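Glycoside hydrolase family 61 (Trichoderma reesei QM6a, PDB 5O2X) is a copper-dependent lytic polysaccharide monooxygenase of family AA9 that probably cleaves cellulose and related polysaccharide chains by oxidation. Local coordinates at residues A[12-17]-A[30-35]; A[80-85]-A[135-140]; A[93-98]-A[107-112]; A[160-165]-A[208-213]. All blocks are in the same frame, centred on the assembly; numbering follows the deposited sequence. Where two conformers were deposited one is given.

Interaction 1: residues A[12-17]-A[30-35]; sequences VWYQAY and IVVGWT. With MAN (alpha-D-mannopyranose), chain P; MAN (alpha-D-mannopyranose), chain R.
Tyr17 lays its ring over the backbone of Thr35, where the chain leaving strand 12-15 meets loop 30-35 at the flank of the immunoglobulin-like beta-sandwich of an AA9 enzyme. This CH-pi contact is almost centred, with Thr35 CA 3.7 Å from the centroid of the Tyr17 ring and 4° off its normal. Setting CG anti to the backbone N (chi1 -175°) swings the ring out to Thr35, and Phe22 meets the same ring steeply. Apolar contacts follow. Val31 uses both branches, CG2 at the edge of the Tyr17 ring and CG1 against the extended chain of Gln15. Val32 and Tyr14 cross at about a right angle, Val32 CG1 lying 3.9 Å from Tyr14 CD2. Gly33 suits its place because a CB there would run into Tyr17 N. No direct hydrogen bond joins the segments; instead one water donates to Gln15 O (2.7 Å) and accepts from Val32 N (3.0 Å), satisfying both backbone groups. Sugars touch the strand as well. One mannose holds O4 3.2 Å above the Trp13 indole plane, while Tyr14 OH is hydrogen-bonded to O2 of another at 2.7 Å.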
# COMPACT_ATOMS: atom_id res chain seq x y z
N VAL A 12 -12.54 -1.07 13.22
CA VAL A 12 -12.64 0.37 13.43
C VAL A 12 -12.34 1.07 12.10
O VAL A 12 -11.23 0.96 11.57
CB VAL A 12 -11.70 0.84 14.53
CG1 VAL A 12 -11.74 2.34 14.68
CG2 VAL A 12 -11.98 0.15 15.85
N TRP A 13 -13.33 1.75 11.57
CA TRP A 13 -13.26 2.41 10.29
C TRP A 13 -12.61 3.81 10.44
O TRP A 13 -13.03 4.59 11.30
CB TRP A 13 -14.70 2.60 9.78
CG TRP A 13 -14.93 3.08 8.37
CD1 TRP A 13 -15.29 2.32 7.32
CD2 TRP A 13 -14.96 4.44 7.91
NE1 TRP A 13 -15.52 3.10 6.23
CE2 TRP A 13 -15.38 4.41 6.56
CE3 TRP A 13 -14.76 5.68 8.52
CZ2 TRP A 13 -15.55 5.61 5.80
CZ3 TRP A 13 -14.98 6.84 7.75
CH2 TRP A 13 -15.36 6.77 6.46
N TYR A 14 -11.68 4.09 9.54
CA TYR A 14 -11.06 5.41 9.39
C TYR A 14 -11.27 5.90 7.97
O TYR A 14 -10.98 5.18 7.01
CB TYR A 14 -9.54 5.37 9.63
CG TYR A 14 -9.16 5.06 11.06
CD1 TYR A 14 -9.14 3.76 11.53
CD2 TYR A 14 -8.81 6.09 11.93
CE1 TYR A 14 -8.77 3.48 12.86
CE2 TYR A 14 -8.48 5.84 13.24
CZ TYR A 14 -8.46 4.53 13.70
OH TYR A 14 -8.11 4.30 15.01
N GLN A 15 -11.66 7.16 7.85
CA GLN A 15 -11.73 7.81 6.56
C GLN A 15 -10.33 7.92 5.98
O GLN A 15 -9.41 8.41 6.63
CB GLN A 15 -12.33 9.19 6.74
CG GLN A 15 -12.65 9.94 5.45
CD GLN A 15 -13.32 11.29 5.72
OE1 GLN A 15 -13.14 11.90 6.77
NE2 GLN A 15 -14.04 11.77 4.73
N ALA A 16 -10.16 7.50 4.73
CA ALA A 16 -8.88 7.68 4.07
C ALA A 16 -8.81 9.05 3.37
O ALA A 16 -9.80 9.78 3.34
CB ALA A 16 -8.66 6.55 3.05
N TYR A 17 -7.65 9.38 2.84
CA TYR A 17 -7.60 10.55 1.96
C TYR A 17 -8.36 10.25 0.68
O TYR A 17 -8.16 9.19 0.09
CB TYR A 17 -6.15 10.93 1.63
CG TYR A 17 -6.08 12.19 0.83
CD1 TYR A 17 -6.32 13.40 1.44
CD2 TYR A 17 -5.85 12.20 -0.56
CE1 TYR A 17 -6.32 14.58 0.72
CE2 TYR A 17 -5.86 13.38 -1.28
CZ TYR A 17 -6.13 14.56 -0.65
OH TYR A 17 -6.17 15.72 -1.39
N ILE A 30 -8.60 16.27 8.57
CA ILE A 30 -7.37 15.56 8.92
C ILE A 30 -7.69 14.08 8.96
O ILE A 30 -8.60 13.64 9.69
CB ILE A 30 -6.84 16.06 10.25
CG1 ILE A 30 -6.45 17.54 10.15
CG2 ILE A 30 -5.67 15.18 10.69
CD1 ILE A 30 -6.11 18.17 11.47
N VAL A 31 -6.92 13.30 8.20
CA VAL A 31 -7.15 11.86 8.06
C VAL A 31 -5.83 11.12 8.15
O VAL A 31 -4.75 11.73 8.17
CB VAL A 31 -7.87 11.53 6.73
CG1 VAL A 31 -9.28 12.07 6.73
CG2 VAL A 31 -7.11 12.02 5.52
N VAL A 32 -5.93 9.78 8.23
CA VAL A 32 -4.74 8.94 8.36
C VAL A 32 -4.05 8.69 7.05
O VAL A 32 -2.90 8.25 7.05
CB VAL A 32 -5.09 7.62 9.07
CG1 VAL A 32 -5.61 7.86 10.45
CG2 VAL A 32 -6.04 6.77 8.26
N GLY A 33 -4.72 8.94 5.91
CA GLY A 33 -4.11 8.79 4.60
C GLY A 33 -3.40 10.05 4.17
O GLY A 33 -3.88 11.16 4.43
N TRP A 34 -2.25 9.89 3.51
CA TRP A 34 -1.49 11.05 3.04
C TRP A 34 -2.26 11.83 1.97
O TRP A 34 -3.05 11.29 1.20
CB TRP A 34 -0.14 10.59 2.51
CG TRP A 34 0.85 10.24 3.60
CD1 TRP A 34 0.61 9.55 4.75
CD2 TRP A 34 2.21 10.67 3.65
NE1 TRP A 34 1.76 9.52 5.52
CE2 TRP A 34 2.75 10.23 4.89
CE3 TRP A 34 3.02 11.47 2.83
CZ2 TRP A 34 4.03 10.54 5.31
CZ3 TRP A 34 4.30 11.76 3.26
CH2 TRP A 34 4.78 11.32 4.48
N THR A 35 -2.00 13.13 1.95
CA THR A 35 -2.54 13.97 0.87
C THR A 35 -1.74 13.71 -0.39
O THR A 35 -0.52 13.69 -0.32
CB THR A 35 -2.42 15.44 1.27
OG1 THR A 35 -3.19 15.63 2.47
CG2 THR A 35 -2.90 16.38 0.18
C1 MAN P . -18.69 4.86 11.60
C2 MAN P . -19.40 3.55 11.35
C3 MAN P . -18.85 3.06 10.00
C4 MAN P . -18.95 4.10 8.90
C5 MAN P . -18.31 5.39 9.32
C6 MAN P . -18.49 6.48 8.27
O2 MAN P . -20.80 3.83 11.35
O3 MAN P . -19.62 1.97 9.60
O4 MAN P . -18.49 3.67 7.64
O5 MAN P . -18.92 5.76 10.53
O6 MAN P . -18.17 7.73 8.89
C1 MAN R . -5.70 7.90 17.19
C2 MAN R . -6.95 7.11 16.91
C3 MAN R . -7.90 7.12 18.08
C4 MAN R . -7.16 6.75 19.37
C5 MAN R . -5.89 7.57 19.56
C6 MAN R . -5.07 7.07 20.75
O2 MAN R . -6.53 5.76 16.62
O3 MAN R . -8.99 6.24 17.85
O4 MAN R . -8.01 6.98 20.49
O5 MAN R . -5.06 7.49 18.39
O6 MAN R . -3.93 7.88 20.95
O HOH W 1 -8.65 9.05 9.16

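Interaction 2: residues A[80-85]-A[135-140]. With NAG (2-acetamido-2-deoxy-beta-D-glucopyranose), chain C; MAN (alpha-D-mannopyranose), chain M.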
# COMPACT_ATOMS: atom_id res chain seq x y z
N VAL A 80 -11.86 1.95 -4.21
CA VAL A 80 -12.99 2.35 -5.05
C VAL A 80 -12.46 2.97 -6.34
O VAL A 80 -11.35 3.51 -6.36
CB VAL A 80 -13.88 3.37 -4.30
CG1 VAL A 80 -14.54 2.73 -3.11
CG2 VAL A 80 -13.15 4.63 -3.92
N PRO A 81 -13.23 2.92 -7.43
CA PRO A 81 -14.54 2.32 -7.55
C PRO A 81 -14.48 0.78 -7.65
O PRO A 81 -13.46 0.19 -8.00
CB PRO A 81 -15.08 2.90 -8.86
CG PRO A 81 -13.83 3.06 -9.69
CD PRO A 81 -12.81 3.55 -8.69
N VAL A 82 -15.60 0.15 -7.36
CA VAL A 82 -15.76 -1.28 -7.49
C VAL A 82 -16.18 -1.59 -8.93
O VAL A 82 -17.19 -1.02 -9.39
CB VAL A 82 -16.81 -1.80 -6.51
CG1 VAL A 82 -17.07 -3.28 -6.70
CG2 VAL A 82 -16.44 -1.51 -5.07
N PRO A 83 -15.49 -2.48 -9.65
CA PRO A 83 -14.33 -3.24 -9.30
C PRO A 83 -13.04 -2.53 -9.70
O PRO A 83 -12.95 -1.83 -10.70
CB PRO A 83 -14.48 -4.50 -10.14
CG PRO A 83 -15.11 -4.01 -11.41
CD PRO A 83 -16.06 -2.95 -10.95
N TRP A 84 -11.96 -2.88 -8.99
CA TRP A 84 -10.62 -2.56 -9.46
C TRP A 84 -10.44 -3.21 -10.85
O TRP A 84 -10.83 -4.36 -11.03
CB TRP A 84 -9.59 -3.16 -8.48
CG TRP A 84 -8.18 -2.97 -8.96
CD1 TRP A 84 -7.40 -3.89 -9.58
CD2 TRP A 84 -7.44 -1.75 -8.95
NE1 TRP A 84 -6.21 -3.34 -9.97
CE2 TRP A 84 -6.21 -2.02 -9.57
CE3 TRP A 84 -7.67 -0.46 -8.44
CZ2 TRP A 84 -5.24 -1.02 -9.74
CZ3 TRP A 84 -6.70 0.49 -8.60
CH2 TRP A 84 -5.52 0.22 -9.25
N PRO A 85 -9.86 -2.49 -11.82
CA PRO A 85 -9.94 -2.95 -13.22
C PRO A 85 -8.77 -3.74 -13.75
O PRO A 85 -8.87 -4.18 -14.89
CB PRO A 85 -10.15 -1.64 -14.01
CG PRO A 85 -9.41 -0.62 -13.19
CD PRO A 85 -9.66 -1.01 -11.77
N SER A 135 -12.53 -10.05 -5.88
CA SER A 135 -13.51 -10.99 -5.34
C SER A 135 -14.01 -10.58 -3.97
O SER A 135 -15.17 -10.79 -3.66
CB SER A 135 -12.83 -12.36 -5.27
OG SER A 135 -13.74 -13.29 -4.71
N ASN A 136 -13.15 -10.00 -3.15
CA ASN A 136 -13.50 -9.60 -1.79
C ASN A 136 -13.98 -8.16 -1.71
O ASN A 136 -13.61 -7.39 -0.84
CB ASN A 136 -12.29 -9.85 -0.87
CG ASN A 136 -12.00 -11.33 -0.71
OD1 ASN A 136 -10.80 -11.76 -0.81
ND2 ASN A 136 -12.97 -12.09 -0.47
N ASN A 137 -14.86 -7.80 -2.67
CA ASN A 137 -15.44 -6.46 -2.73
C ASN A 137 -14.39 -5.37 -2.65
O ASN A 137 -14.59 -4.34 -1.99
CB ASN A 137 -16.56 -6.22 -1.71
CG ASN A 137 -17.37 -4.99 -2.08
OD1 ASN A 137 -17.68 -4.79 -3.27
ND2 ASN A 137 -17.73 -4.18 -1.10
N ASN A 138 -13.29 -5.54 -3.41
CA ASN A 138 -12.31 -4.50 -3.55
C ASN A 138 -11.52 -4.21 -2.28
O ASN A 138 -11.13 -3.08 -2.01
CB ASN A 138 -12.91 -3.19 -4.13
CG ASN A 138 -12.66 -2.98 -5.58
OD1 ASN A 138 -12.62 -3.93 -6.38
ND2 ASN A 138 -12.46 -1.72 -5.94
N THR A 139 -11.23 -5.29 -1.52
CA THR A 139 -10.48 -5.14 -0.29
C THR A 139 -9.23 -5.99 -0.31
O THR A 139 -9.13 -7.00 -1.02
CB THR A 139 -11.32 -5.45 0.95
OG1 THR A 139 -11.66 -6.84 1.01
CG2 THR A 139 -12.56 -4.59 1.02
N TRP A 140 -8.29 -5.59 0.56
CA TRP A 140 -7.07 -6.36 0.85
C TRP A 140 -6.86 -6.27 2.33
O TRP A 140 -7.06 -5.20 2.93
CB TRP A 140 -5.86 -5.80 0.11
CG TRP A 140 -4.65 -6.67 0.21
CD1 TRP A 140 -3.55 -6.50 1.01
CD2 TRP A 140 -4.45 -7.91 -0.47
NE1 TRP A 140 -2.67 -7.53 0.85
CE2 TRP A 140 -3.19 -8.43 -0.04
CE3 TRP A 140 -5.19 -8.64 -1.40
CZ2 TRP A 140 -2.67 -9.63 -0.53
CZ3 TRP A 140 -4.67 -9.81 -1.89
CH2 TRP A 140 -3.45 -10.31 -1.44
C1 NAG C . -18.45 -2.93 -1.34
C2 NAG C . -19.60 -2.70 -0.40
C3 NAG C . -20.28 -1.39 -0.79
C4 NAG C . -19.31 -0.24 -0.79
C5 NAG C . -18.06 -0.58 -1.59
C6 NAG C . -16.95 0.41 -1.36
C7 NAG C . -21.15 -4.28 0.61
C8 NAG C . -22.09 -5.42 0.38
N2 NAG C . -20.52 -3.81 -0.46
O3 NAG C . -21.38 -1.09 0.07
O4 NAG C . -19.90 0.95 -1.35
O5 NAG C . -17.52 -1.87 -1.15
O6 NAG C . -16.65 0.56 0.02
O7 NAG C . -20.93 -3.82 1.74
C1 MAN M . -15.73 -6.02 2.04
C2 MAN M . -16.01 -4.66 2.61
C3 MAN M . -17.05 -4.73 3.71
C4 MAN M . -18.28 -5.48 3.27
C5 MAN M . -17.90 -6.81 2.64
C6 MAN M . -19.07 -7.52 2.01
O2 MAN M . -16.49 -3.85 1.53
O3 MAN M . -17.41 -3.42 4.14
O4 MAN M . -19.11 -5.72 4.42
O5 MAN M . -16.91 -6.66 1.62
O6 MAN M . -18.71 -8.83 1.58
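Asn138 ND2 is gripped by two carbonyls, Pro81 O across the contact, by a weak bond of 3.0 Å bent to 121°, and Trp79 O. The other end of the same amide takes the stronger bond: Trp84 N donates to Asn138 OD1 at 2.9 Å, nearly straight at 165°, in the carbonyl plane and on a lone pair. One carboxamide thus offers a donor and an acceptor to the loop 80-85, whose cis peptides before Pro81 and Pro83 bend its backbone round the group. Asparagine also tolerates the left-handed backbone taken by both Asn137 and Asn138. Beside the amide, Val82 CG2 packs 4.0 Å from Asn138 CB, and its CG1 reaches Asn137 OD1. Asn137 ND2 is bonded covalently to C1 of an N-acetylglucosamine, in the N-glycosylation sequence Asn-Asn-Thr, and also donates to O2 of a mannose at 2.9 Å. The sugar rests against both valines, its ring C5 3.9 Å from Val82 CG2 and its exocyclic C6 by Val80 CG1. Helix 129-135 packs on Trp84 and Asn138, Tyr174 of the copper site meets the Trp84 indole edge-to-face, and the chain beyond Asn138 enters strand 139-143, antiparallel to strand 74-80.

Interaction 3: residues A[93-98]-A[107-112]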
# COMPACT_ATOMS: atom_id res chain seq x y z
N TYR A 93 4.21 -2.32 2.80
CA TYR A 93 5.44 -2.00 3.49
C TYR A 93 5.13 -1.16 4.73
O TYR A 93 4.11 -0.47 4.80
CB TYR A 93 6.37 -1.13 2.63
CG TYR A 93 6.76 -1.71 1.30
CD1 TYR A 93 5.94 -1.58 0.18
CD2 TYR A 93 7.98 -2.35 1.14
CE1 TYR A 93 6.31 -2.06 -1.05
CE2 TYR A 93 8.37 -2.83 -0.12
CZ TYR A 93 7.54 -2.69 -1.20
OH TYR A 93 7.97 -3.17 -2.41
N LEU A 94 6.08 -1.20 5.68
CA LEU A 94 6.11 -0.24 6.78
C LEU A 94 7.44 0.49 6.74
O LEU A 94 8.46 -0.10 6.35
CB LEU A 94 5.97 -0.92 8.14
CG LEU A 94 4.63 -1.58 8.40
CD1 LEU A 94 4.67 -2.40 9.66
CD2 LEU A 94 3.51 -0.57 8.53
N ALA A 95 7.47 1.73 7.23
CA ALA A 95 8.72 2.45 7.43
C ALA A 95 8.60 3.19 8.74
O ALA A 95 7.62 3.90 8.99
CB ALA A 95 9.02 3.46 6.33
N ASN A 96 9.62 3.06 9.60
CA ASN A 96 9.62 3.77 10.87
C ASN A 96 9.77 5.28 10.63
O ASN A 96 10.63 5.72 9.87
CB ASN A 96 10.77 3.23 11.71
CG ASN A 96 10.57 3.50 13.19
OD1 ASN A 96 10.30 4.62 13.62
ND2 ASN A 96 10.64 2.42 13.99
N CYS A 97 8.94 6.06 11.31
CA CYS A 97 9.00 7.52 11.19
C CYS A 97 10.04 8.15 12.09
O CYS A 97 10.33 9.35 11.97
CB CYS A 97 7.64 8.12 11.53
SG CYS A 97 6.46 7.60 10.24
N ASN A 98 10.59 7.36 13.02
CA ASN A 98 11.63 7.82 13.95
C ASN A 98 11.21 9.13 14.61
O ASN A 98 11.98 10.06 14.72
CB ASN A 98 12.98 7.90 13.29
CG ASN A 98 13.44 6.54 12.75
OD1 ASN A 98 13.57 5.60 13.51
ND2 ASN A 98 13.60 6.46 11.46
N THR A 107 11.26 11.40 2.15
CA THR A 107 12.44 10.95 1.39
C THR A 107 13.46 10.19 2.23
O THR A 107 14.42 9.63 1.69
CB THR A 107 13.13 12.13 0.70
OG1 THR A 107 13.75 12.98 1.67
CG2 THR A 107 12.22 12.89 -0.19
N THR A 108 13.23 10.12 3.54
CA THR A 108 14.07 9.42 4.49
C THR A 108 13.50 8.06 4.88
O THR A 108 14.18 7.29 5.58
CB THR A 108 14.32 10.25 5.78
OG1 THR A 108 13.15 10.33 6.56
CG2 THR A 108 14.89 11.62 5.47
N LEU A 109 12.26 7.78 4.51
CA LEU A 109 11.60 6.56 4.98
C LEU A 109 12.24 5.34 4.36
O LEU A 109 12.45 5.27 3.14
CB LEU A 109 10.11 6.60 4.62
CG LEU A 109 9.28 7.65 5.36
CD1 LEU A 109 7.92 7.79 4.72
CD2 LEU A 109 9.14 7.28 6.83
N GLU A 110 12.54 4.34 5.20
CA GLU A 110 13.15 3.10 4.75
C GLU A 110 12.14 1.97 4.96
O GLU A 110 11.85 1.53 6.09
CB GLU A 110 14.47 2.87 5.47
CG GLU A 110 15.50 3.94 5.12
CD GLU A 110 16.76 3.83 5.90
OE1 GLU A 110 16.95 2.84 6.62
OE2 GLU A 110 17.58 4.76 5.78
N PHE A 111 11.59 1.51 3.84
CA PHE A 111 10.46 0.60 3.82
C PHE A 111 10.91 -0.84 3.89
O PHE A 111 11.76 -1.28 3.11
CB PHE A 111 9.67 0.81 2.53
CG PHE A 111 8.99 2.14 2.46
CD1 PHE A 111 7.80 2.36 3.14
CD2 PHE A 111 9.56 3.19 1.77
CE1 PHE A 111 7.18 3.61 3.12
CE2 PHE A 111 8.96 4.44 1.77
CZ PHE A 111 7.76 4.64 2.42
N PHE A 112 10.29 -1.61 4.79
CA PHE A 112 10.43 -3.06 4.82
C PHE A 112 9.08 -3.68 4.43
O PHE A 112 8.02 -3.18 4.80
CB PHE A 112 10.96 -3.58 6.18
CG PHE A 112 10.18 -3.14 7.39
CD1 PHE A 112 10.53 -1.95 8.07
CD2 PHE A 112 9.16 -3.90 7.91
CE1 PHE A 112 9.86 -1.57 9.19
CE2 PHE A 112 8.50 -3.51 9.06
CZ PHE A 112 8.84 -2.35 9.71
O HOH W 2 12.03 1.75 8.80
O HOH W 3 12.44 4.81 8.05
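Phe112 sets CG between its backbone N and carbonyl carbon (chi1 54°), which folds the ring back over Leu94, whereas Phe111, with CG anti to the carbonyl carbon (chi1 -67°), turns one ring face to Ala95. Leu94 O lies 3.3 Å above the Phe112 ring plane, near the rim, and Leu94 CB sits over the same face, 4.0 Å from the centroid of the Phe112 ring. On the other side of the sheet Ala95 CB approaches the Phe111 ring to 3.6 Å at CD1; a methyl is small enough to fit between this ring and Leu109. Tyr93 CB closes on Phe111 too, while its hydroxyl is hydrogen-bonded to that of Tyr199. Leu94 and Phe112 form an antiparallel hydrogen-bonded pair, Leu94 N to Phe112 O 2.9 Å and Phe112 N to Leu94 O 2.8 Å. With an alanine in place of Phe112, Leu94 CB and O would probably lose the ring face that covers them, leaving a gap on that side of the sheet. Towards Asn96 the strands part, and two waters bridge them, one from Asn96 N to Glu110 O, the other from Asn96 O to Glu110 N. Asn96 OD1 closes an Asx turn by accepting from Asn98 N at 2.8 Å. The Cys97–Cys101 disulfide lies in the connection between the strands. Strand 90-96 runs between strands 110-121 and 151-161, antiparallel to both.

Interaction 4: residues A[160-165]-A[208-213]. With MAN (alpha-D-mannopyranose), chain G; MAN (alpha-D-mannopyranose), chain H; SO4 (sulfate ion), chain T.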
# COMPACT_ATOMS: atom_id res chain seq x y z
N ILE A 160 0.05 -2.89 -8.14
CA ILE A 160 0.74 -2.61 -9.39
C ILE A 160 -0.13 -3.23 -10.49
O ILE A 160 -0.64 -4.37 -10.35
CB ILE A 160 2.16 -3.17 -9.39
CG1 ILE A 160 2.96 -2.64 -8.18
CG2 ILE A 160 2.86 -2.79 -10.70
CD1 ILE A 160 4.32 -3.20 -8.04
N ALA A 161 -0.41 -2.48 -11.54
CA ALA A 161 -1.14 -2.97 -12.68
C ALA A 161 -0.18 -3.29 -13.81
O ALA A 161 0.67 -2.46 -14.16
CB ALA A 161 -2.15 -1.96 -13.15
N LEU A 162 -0.36 -4.49 -14.40
CA LEU A 162 0.58 -5.02 -15.37
C LEU A 162 -0.01 -5.20 -16.76
O LEU A 162 0.66 -5.77 -17.63
CB LEU A 162 1.16 -6.35 -14.87
CG LEU A 162 1.94 -6.27 -13.57
CD1 LEU A 162 2.37 -7.68 -13.18
CD2 LEU A 162 3.15 -5.33 -13.66
N HIS A 163 -1.25 -4.78 -17.00
CA HIS A 163 -1.85 -4.98 -18.32
C HIS A 163 -1.09 -4.31 -19.46
O HIS A 163 -1.16 -4.78 -20.60
CB HIS A 163 -3.30 -4.51 -18.29
CG HIS A 163 -3.45 -3.09 -17.88
ND1 HIS A 163 -3.12 -2.66 -16.61
CD2 HIS A 163 -3.82 -2.00 -18.59
CE1 HIS A 163 -3.31 -1.35 -16.56
NE2 HIS A 163 -3.74 -0.93 -17.74
N SER A 164 -0.35 -3.26 -19.17
CA SER A 164 0.45 -2.51 -20.17
C SER A 164 1.93 -2.60 -19.90
O SER A 164 2.73 -1.91 -20.51
CB SER A 164 -0.01 -1.03 -20.25
OG SER A 164 -1.33 -1.00 -20.79
N ALA A 165 2.33 -3.53 -19.01
CA ALA A 165 3.72 -3.61 -18.54
C ALA A 165 4.66 -4.30 -19.47
O ALA A 165 5.88 -4.34 -19.19
CB ALA A 165 3.73 -4.26 -17.18
N ILE A 208 7.37 -6.74 -18.19
CA ILE A 208 6.88 -8.09 -18.23
C ILE A 208 5.64 -8.17 -19.09
O ILE A 208 4.72 -7.36 -18.92
CB ILE A 208 6.60 -8.63 -16.81
CG1 ILE A 208 6.14 -10.09 -16.91
CG2 ILE A 208 5.62 -7.75 -16.04
CD1 ILE A 208 5.94 -10.77 -15.61
N ASN A 209 5.59 -9.20 -19.93
CA ASN A 209 4.39 -9.54 -20.68
C ASN A 209 3.65 -10.62 -19.93
O ASN A 209 4.15 -11.75 -19.81
CB ASN A 209 4.80 -10.04 -22.07
CG ASN A 209 3.63 -10.36 -22.92
OD1 ASN A 209 2.48 -9.99 -22.58
ND2 ASN A 209 3.87 -11.01 -24.05
N ILE A 210 2.47 -10.29 -19.41
CA ILE A 210 1.66 -11.29 -18.71
C ILE A 210 0.76 -12.09 -19.68
O ILE A 210 0.14 -13.05 -19.27
CB ILE A 210 0.82 -10.65 -17.58
CG1 ILE A 210 -0.31 -9.79 -18.12
CG2 ILE A 210 1.72 -9.93 -16.59
CD1 ILE A 210 -1.24 -9.25 -17.05
N TYR A 211 0.76 -11.69 -20.97
CA TYR A 211 -0.12 -12.31 -21.99
C TYR A 211 0.62 -13.42 -22.72
O TYR A 211 0.76 -13.44 -23.94
CB TYR A 211 -0.73 -11.24 -22.90
CG TYR A 211 -1.54 -10.27 -22.06
CD1 TYR A 211 -2.75 -10.61 -21.53
CD2 TYR A 211 -1.05 -9.00 -21.76
CE1 TYR A 211 -3.49 -9.73 -20.74
CE2 TYR A 211 -1.77 -8.12 -20.97
CZ TYR A 211 -2.96 -8.48 -20.43
OH TYR A 211 -3.66 -7.61 -19.62
N THR A 212 1.12 -14.34 -21.92
CA THR A 212 1.89 -15.47 -22.36
C THR A 212 1.66 -16.56 -21.34
O THR A 212 1.34 -16.30 -20.18
CB THR A 212 3.36 -15.11 -22.51
OG1 THR A 212 4.06 -16.30 -22.91
CG2 THR A 212 3.94 -14.56 -21.25
N SER A 213 1.83 -17.83 -21.75
CA SER A 213 1.66 -18.95 -20.82
C SER A 213 2.55 -20.09 -21.34
O SER A 213 2.57 -20.35 -22.52
CB SER A 213 0.25 -19.39 -20.79
OG SER A 213 0.13 -20.32 -19.72
C1 MAN G . 5.32 -16.10 -23.54
C2 MAN G . 5.61 -17.41 -24.31
C3 MAN G . 5.68 -18.58 -23.30
C4 MAN G . 6.68 -18.29 -22.19
C5 MAN G . 6.41 -16.93 -21.55
C6 MAN G . 7.57 -16.51 -20.66
O2 MAN G . 6.84 -17.30 -24.99
O3 MAN G . 6.06 -19.80 -23.95
O4 MAN G . 6.62 -19.34 -21.20
O5 MAN G . 6.34 -15.91 -22.56
O6 MAN G . 7.06 -15.67 -19.62
C1 MAN H . -1.17 -20.88 -19.63
C2 MAN H . -1.15 -21.68 -18.30
C3 MAN H . -0.15 -22.83 -18.36
C4 MAN H . -0.34 -23.64 -19.62
C5 MAN H . -0.26 -22.75 -20.84
C6 MAN H . -0.36 -23.59 -22.11
O2 MAN H . -2.46 -22.16 -18.12
O3 MAN H . -0.27 -23.76 -17.27
O4 MAN H . 0.70 -24.63 -19.68
O5 MAN H . -1.30 -21.78 -20.75
O6 MAN H . 0.75 -24.48 -22.14
S SO4 T . -5.40 1.99 -19.29
O1 SO4 T . -5.89 0.93 -20.18
O2 SO4 T . -5.31 3.18 -20.16
O3 SO4 T . -6.32 2.14 -18.13
O4 SO4 T . -4.13 1.63 -18.74
O HOH W 4 2.02 -7.38 -19.50
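His163 CB meets the hydroxyl of Tyr211, with OH 3.4 Å away, and from there the imidazole leads away from segment 208-213. CG lies between the backbone N and the carbonyl carbon (chi1 57°), a torsion that sends the ring alongside the end of strand 151-161, where Ala161 CB comes to its edge and Ser164 CB lies over one face. CD2 passes 3.6 Å from sulfate O4, and at the tip NE2 donates to that oxygen over 2.8 Å at 166°. The sulfate, probably from the crystallisation liquor, is also held by Gln172. The His163 ring stacks on copper ligand His86, consistent with a second-shell place beside the metal. A leucine at His163 would probably leave His86 without its stacking partner and the sulfate without one of its donors. His163 is the second residue of a type I beta turn, Leu162 to Ala165, that follows strand 151-161 of the beta-sandwich. The turn is tied to the long loop by Ile208 N, which donates to Ala165 O at 3.0 Å. A water adds three bonds, giving to Leu162 O and Ile208 O and accepting from Ile210 N. Aliphatic side chains pack between the turn and the loop: Leu162 CB faces Ile210 CG2 at 4.0 Å, and Ile208 CG2 lies 4.1 Å from Ala165 CB, where a short side chain lets the two backbones approach. The edge of the Tyr211 ring meets His163 O, CE2 being 3.4 Å from that oxygen. Further on, Thr212 OG1 and Ser213 OG each carry a covalently bound mannose.

How the interactions relate
Interaction 1 comes first along the chain; interaction 2 then joins parts far apart in sequence, with interaction 3 wholly within its span, and interaction 4 follows. Interactions 1 and 2 both reach the sheet that holds strands 12-15 and 139-143, their centres 18 Å apart. Interactions 3 and 4 reach the other sheet, through its neighbouring strands 90-96 and 151-161, with centres 29 Å apart. Interactions 2 and 4 come within about 5 Å at their nearest atoms and bring the Trp84 and His163 side chains each to about 5 Å from the copper, so loops from both sheets border the metal site. Interactions 1 and 4 lie on opposite sides of the chain's centre, their own centres 31 Å apart.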